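Local coordinates for protein putative citrate lyase, alfa subunit (Streptococcus mutans, PDB 2HJ0) that is of unconfirmed function but belongs to the CitF alpha-subunit family and has an alpha/beta architecture built on two large mixed beta sheets, at residues Ala133-Ile138 and Gly391-Ala396; Arg12-Gln17 and Asp491-Leu496. All coordinates share one frame; numbering follows the deposited sequence.

How the contacts relate
Both contacts lie at the edge of the ten-strand mixed sheet, on the same side of the chain's centre, with their own centres about 15 Å apart. Contact 2 joins residues 474 positions apart and sets helix 12-17 against strand 493-498; contact 1 is nested within the loop it closes, and its centre is about 17 Å from the centre of the chain, against about 23 Å for contact 2. The strand forms the bridge between them: I493 and L496 serve contact 2, whereas V494 turns to contact 1, its CG1 lying 4.0 Å from I393 CD1. A second touch joins G137 CA to K492 CE at 3.9 Å.

Contact 1 of 2, residues Ala133-Ile138 and Gly391-Ala396; sequences AISEGI and GVIRGA
S135, on the segment led in by helix 127-135, directs its CB toward the loop 391-396, and the dense part of the contact gathers round its hydroxyl. S135 and V392 are the pair with the nearest CA atoms, 5.8 Å apart. From there S135 OG receives the backbone N-H of I393: the N to OG distance is 3.3 Å and the N-H...O angle 163°, so the bond is nearly straight but weak. The same oxygen lies 3.6 Å from V392 CA. I393 CB is also directed toward 133-138, and I393 CG1 lies 4.3 Å from S135 OG.

Packing thins toward V392, which is partly exposed. Its CG1 is anti to the backbone N (chi1 179°), and this branch touches S135 CB at 4.0 Å. V392 N is held separately by the D390 carboxylate. V511 of strand 504-511 touches both S135 and V392, while V508 and V494 pack on I393.

With 137 Å² buried in all, the helix segment and the loop are thus joined by a single weak polar link set among aliphatic side chains, which implies that the hydroxyl oxygen offers the I393 N-H a weak acceptor, with V392, I393, V494, V508 and V511 packed about the junction.

Contact 2 of 2, residues Arg12-Gln17 and Asp491-Leu496; sequences RKYANQ and DKIVAL
The ring of Y14 meets two aliphatic side chains, one over a face and one at its rim. L496 CD2 lies 3.7 Å from the ring centroid and 13° off the normal, almost squarely above the ring, a CH-pi contact. The other methyl of the same leucine, CD1, is displaced toward one side and reaches Y14 CD1 at 3.6 Å, so the forked end of L496 spans the ring from its centre to that side. I493 approaches differently: its CG1 sits near the ring plane, 3.6 Å from Y14 CE2, and CB and CG2 of the isoleucine border the same carbon.

Y14 CB is directed toward the strand, and with CG anti to the carbonyl carbon (chi1 -65°) the ring presents a face to L496; the side chains of Y14 and L496 cross at about a right angle, whereas those of Y14 and I493 run past each other in opposite senses. The contact buries 162 Å², and its nearest pairs are all carbon to carbon.

Further out, backbone bonds of L496 to V143 and I145 fix the strand beside strand 143-145, and A495 pairs with V508; a classic beta bulge sets V494 and A495 opposite V508. L504 of strand 504-511 touches Y14 and L496, and P142 also packs on Y14, so the N-terminal helix 12-17 lies against the edge region formed by strands 143-145, 493-498 and 504-511.

Contact 1 of 2, residues Ala133-Ile138 and Gly391-Ala396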
loop_
_atom_site.group_PDB
_atom_site.type_symbol
_atom_site.label_atom_id
_atom_site.label_comp_id
_atom_site.label_asym_id
_atom_site.label_seq_id
_atom_site.Cartn_x
_atom_site.Cartn_y
_atom_site.Cartn_z
ATOM N N ALA A 133 26.808 -5.621 25.323
ATOM C CA ALA A 133 26.289 -4.868 26.455
ATOM C C ALA A 133 25.061 -5.582 27.045
ATOM O O ALA A 133 25.064 -5.973 28.215
ATOM C CB ALA A 133 25.923 -3.459 26.025
ATOM N N ILE A 134 24.015 -5.761 26.241
ATOM C CA ILE A 134 22.807 -6.424 26.719
ATOM C C ILE A 134 23.063 -7.756 27.414
ATOM O O ILE A 134 22.371 -8.120 28.365
ATOM C CB ILE A 134 21.829 -6.666 25.578
ATOM C CG1 ILE A 134 21.286 -5.330 25.097
ATOM C CG2 ILE A 134 20.699 -7.564 26.043
ATOM C CD1 ILE A 134 20.488 -4.600 26.142
ATOM N N SER A 135 24.078 -8.467 26.949
ATOM C CA SER A 135 24.412 -9.763 27.506
ATOM C C SER A 135 25.051 -9.658 28.892
ATOM O O SER A 135 25.101 -10.637 29.630
ATOM C CB SER A 135 25.350 -10.496 26.545
ATOM O OG SER A 135 25.033 -11.873 26.455
ATOM N N GLU A 136 25.542 -8.472 29.245
ATOM C CA GLU A 136 26.165 -8.294 30.542
ATOM C C GLU A 136 25.204 -7.702 31.563
ATOM O O GLU A 136 25.602 -7.360 32.674
ATOM C CB GLU A 136 27.418 -7.423 30.433
ATOM C CG GLU A 136 27.166 -5.937 30.378
ATOM C CD GLU A 136 28.453 -5.120 30.545
ATOM O OE1 GLU A 136 29.383 -5.276 29.712
ATOM O OE2 GLU A 136 28.534 -4.321 31.514
ATOM N N GLY A 137 23.941 -7.562 31.178
ATOM C CA GLY A 137 22.948 -7.045 32.105
ATOM C C GLY A 137 22.680 -5.554 32.113
ATOM O O GLY A 137 22.037 -5.060 33.027
ATOM N N ILE A 138 23.159 -4.837 31.109
ATOM C CA ILE A 138 22.945 -3.398 31.025
ATOM C C ILE A 138 21.491 -2.975 31.255
ATOM O O ILE A 138 21.239 -2.111 32.075
ATOM C CB ILE A 138 23.396 -2.856 29.648
ATOM C CG1 ILE A 138 24.889 -3.066 29.484
ATOM C CG2 ILE A 138 23.071 -1.384 29.511
ATOM C CD1 ILE A 138 25.691 -2.521 30.642
ATOM N N GLY A 391 28.361 -17.705 24.578
ATOM C CA GLY A 391 27.026 -17.425 25.084
ATOM C C GLY A 391 26.592 -15.977 24.980
ATOM O O GLY A 391 25.485 -15.615 25.361
ATOM N N VAL A 392 27.473 -15.143 24.457
ATOM C CA VAL A 392 27.192 -13.728 24.295
ATOM C C VAL A 392 26.321 -13.461 23.068
ATOM O O VAL A 392 26.629 -13.923 21.969
ATOM C CB VAL A 392 28.491 -12.951 24.110
ATOM C CG1 VAL A 392 28.197 -11.479 23.923
ATOM C CG2 VAL A 392 29.400 -13.189 25.288
ATOM N N ILE A 393 25.240 -12.709 23.239
ATOM C CA ILE A 393 24.389 -12.393 22.099
ATOM C C ILE A 393 25.206 -11.635 21.057
ATOM O O ILE A 393 26.009 -10.777 21.407
ATOM C CB ILE A 393 23.213 -11.507 22.510
ATOM C CG1 ILE A 393 22.160 -12.355 23.227
ATOM C CG2 ILE A 393 22.668 -10.777 21.286
ATOM C CD1 ILE A 393 20.903 -11.605 23.558
ATOM N N ARG A 394 25.010 -11.949 19.782
ATOM C CA ARG A 394 25.736 -11.264 18.714
ATOM C C ARG A 394 25.146 -11.627 17.362
ATOM O O ARG A 394 25.653 -11.207 16.323
ATOM C CB ARG A 394 27.224 -11.629 18.745
ATOM C CG ARG A 394 27.516 -13.103 18.498
ATOM C CD ARG A 394 28.986 -13.451 18.719
ATOM N NE ARG A 394 29.461 -13.113 20.072
ATOM C CZ ARG A 394 29.897 -11.913 20.458
ATOM N NH1 ARG A 394 29.926 -10.899 19.603
ATOM N NH2 ARG A 394 30.330 -11.734 21.696
ATOM N N GLY A 395 24.068 -12.403 17.386
ATOM C CA GLY A 395 23.427 -12.823 16.157
ATOM C C GLY A 395 22.188 -12.035 15.790
ATOM O O GLY A 395 22.089 -10.838 16.061
ATOM N N ALA A 396 21.241 -12.716 15.157
ATOM C CA ALA A 396 19.989 -12.104 14.738
ATOM C C ALA A 396 19.009 -13.172 14.279
ATOM O O ALA A 396 19.379 -14.140 13.602
ATOM C CB ALA A 396 20.240 -11.128 13.617
#

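Contact 2 of 2, residues Arg12-Gln17 and Asp491-Leu496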
loop_
_atom_site.group_PDB
_atom_site.type_symbol
_atom_site.label_atom_id
_atom_site.label_comp_id
_atom_site.label_asym_id
_atom_site.label_seq_id
_atom_site.Cartn_x
_atom_site.Cartn_y
_atom_site.Cartn_z
ATOM N N ARG A 12 8.631 -19.816 34.610
ATOM C CA ARG A 12 7.177 -19.674 34.611
ATOM C C ARG A 12 6.724 -18.224 34.523
ATOM O O ARG A 12 5.652 -17.936 33.997
ATOM C CB ARG A 12 6.596 -20.319 35.869
ATOM C CG ARG A 12 6.173 -21.764 35.699
ATOM C CD ARG A 12 4.750 -21.867 35.175
ATOM N NE ARG A 12 4.334 -23.258 35.015
ATOM C CZ ARG A 12 3.077 -23.650 34.834
ATOM N NH1 ARG A 12 2.101 -22.752 34.794
ATOM N NH2 ARG A 12 2.798 -24.939 34.690
ATOM N N LYS A 13 7.542 -17.315 35.042
ATOM C CA LYS A 13 7.212 -15.898 35.007
ATOM C C LYS A 13 6.950 -15.448 33.566
ATOM O O LYS A 13 6.003 -14.707 33.290
ATOM C CB LYS A 13 8.353 -15.074 35.612
ATOM C CG LYS A 13 8.086 -13.574 35.630
ATOM C CD LYS A 13 9.180 -12.803 36.357
ATOM C CE LYS A 13 10.544 -13.008 35.715
ATOM N NZ LYS A 13 11.639 -12.272 36.424
ATOM N N TYR A 14 7.789 -15.914 32.650
ATOM C CA TYR A 14 7.660 -15.557 31.246
ATOM C C TYR A 14 6.832 -16.577 30.480
ATOM O O TYR A 14 6.089 -16.226 29.563
ATOM C CB TYR A 14 9.046 -15.423 30.620
ATOM C CG TYR A 14 9.854 -14.289 31.202
ATOM C CD1 TYR A 14 9.397 -12.982 31.127
ATOM C CD2 TYR A 14 11.067 -14.523 31.844
ATOM C CE1 TYR A 14 10.122 -11.935 31.675
ATOM C CE2 TYR A 14 11.800 -13.476 32.398
ATOM C CZ TYR A 14 11.319 -12.187 32.307
ATOM O OH TYR A 14 12.023 -11.139 32.842
ATOM N N ALA A 15 6.955 -17.843 30.861
ATOM C CA ALA A 15 6.210 -18.908 30.205
ATOM C C ALA A 15 4.720 -18.669 30.373
ATOM O O ALA A 15 3.916 -19.113 29.561
ATOM C CB ALA A 15 6.591 -20.249 30.797
ATOM N N ASN A 16 4.360 -17.960 31.436
ATOM C CA ASN A 16 2.968 -17.654 31.727
ATOM C C ASN A 16 2.590 -16.316 31.088
ATOM O O ASN A 16 1.482 -16.154 30.588
ATOM C CB ASN A 16 2.763 -17.615 33.246
ATOM C CG ASN A 16 1.303 -17.509 33.641
ATOM O OD1 ASN A 16 0.775 -16.413 33.841
ATOM N ND2 ASN A 16 0.639 -18.657 33.745
ATOM N N GLN A 17 3.527 -15.370 31.104
ATOM C CA GLN A 17 3.322 -14.043 30.526
ATOM C C GLN A 17 3.024 -14.211 29.038
ATOM O O GLN A 17 2.029 -13.705 28.527
ATOM C CB GLN A 17 4.590 -13.202 30.723
ATOM C CG GLN A 17 4.389 -11.853 31.404
ATOM C CD GLN A 17 4.279 -10.694 30.419
ATOM O OE1 GLN A 17 3.337 -10.622 29.622
ATOM N NE2 GLN A 17 5.251 -9.783 30.468
ATOM N N ASP A 491 21.801 -15.282 36.417
ATOM C CA ASP A 491 20.411 -15.588 36.718
ATOM C C ASP A 491 19.455 -14.585 36.115
ATOM O O ASP A 491 18.237 -14.752 36.188
ATOM C CB ASP A 491 20.198 -15.639 38.231
ATOM C CG ASP A 491 20.478 -17.013 38.810
ATOM O OD1 ASP A 491 19.675 -17.939 38.531
ATOM O OD2 ASP A 491 21.496 -17.166 39.533
ATOM N N LYS A 492 20.010 -13.534 35.526
ATOM C CA LYS A 492 19.186 -12.507 34.918
ATOM C C LYS A 492 18.822 -12.843 33.484
ATOM O O LYS A 492 19.679 -13.221 32.689
ATOM C CB LYS A 492 19.897 -11.152 34.945
ATOM C CG LYS A 492 19.114 -10.061 34.227
ATOM C CD LYS A 492 19.851 -8.736 34.192
ATOM C CE LYS A 492 19.284 -7.838 33.097
ATOM N NZ LYS A 492 17.798 -7.708 33.175
ATOM N N ILE A 493 17.542 -12.705 33.159
ATOM C CA ILE A 493 17.084 -12.968 31.811
ATOM C C ILE A 493 17.372 -11.726 30.972
ATOM O O ILE A 493 16.641 -10.736 31.030
ATOM C CB ILE A 493 15.588 -13.251 31.775
ATOM C CG1 ILE A 493 15.249 -14.380 32.749
ATOM C CG2 ILE A 493 15.177 -13.600 30.362
ATOM C CD1 ILE A 493 15.923 -15.694 32.435
ATOM N N VAL A 494 18.454 -11.786 30.209
ATOM C CA VAL A 494 18.887 -10.689 29.355
ATOM C C VAL A 494 17.932 -10.367 28.200
ATOM O O VAL A 494 17.838 -9.215 27.765
ATOM C CB VAL A 494 20.285 -11.006 28.797
ATOM C CG1 VAL A 494 20.420 -10.524 27.363
ATOM C CG2 VAL A 494 21.329 -10.356 29.683
ATOM N N ALA A 495 17.224 -11.383 27.713
ATOM C CA ALA A 495 16.290 -11.210 26.603
ATOM C C ALA A 495 15.352 -12.408 26.410
ATOM O O ALA A 495 15.670 -13.532 26.778
ATOM C CB ALA A 495 17.077 -10.966 25.322
ATOM N N LEU A 496 14.193 -12.155 25.824
ATOM C CA LEU A 496 13.243 -13.213 25.547
ATOM C C LEU A 496 13.212 -13.449 24.030
ATOM O O LEU A 496 13.285 -12.500 23.240
ATOM C CB LEU A 496 11.853 -12.795 26.039
ATOM C CG LEU A 496 11.727 -12.375 27.527
ATOM C CD1 LEU A 496 10.305 -11.919 27.828
ATOM C CD2 LEU A 496 12.101 -13.540 28.435
#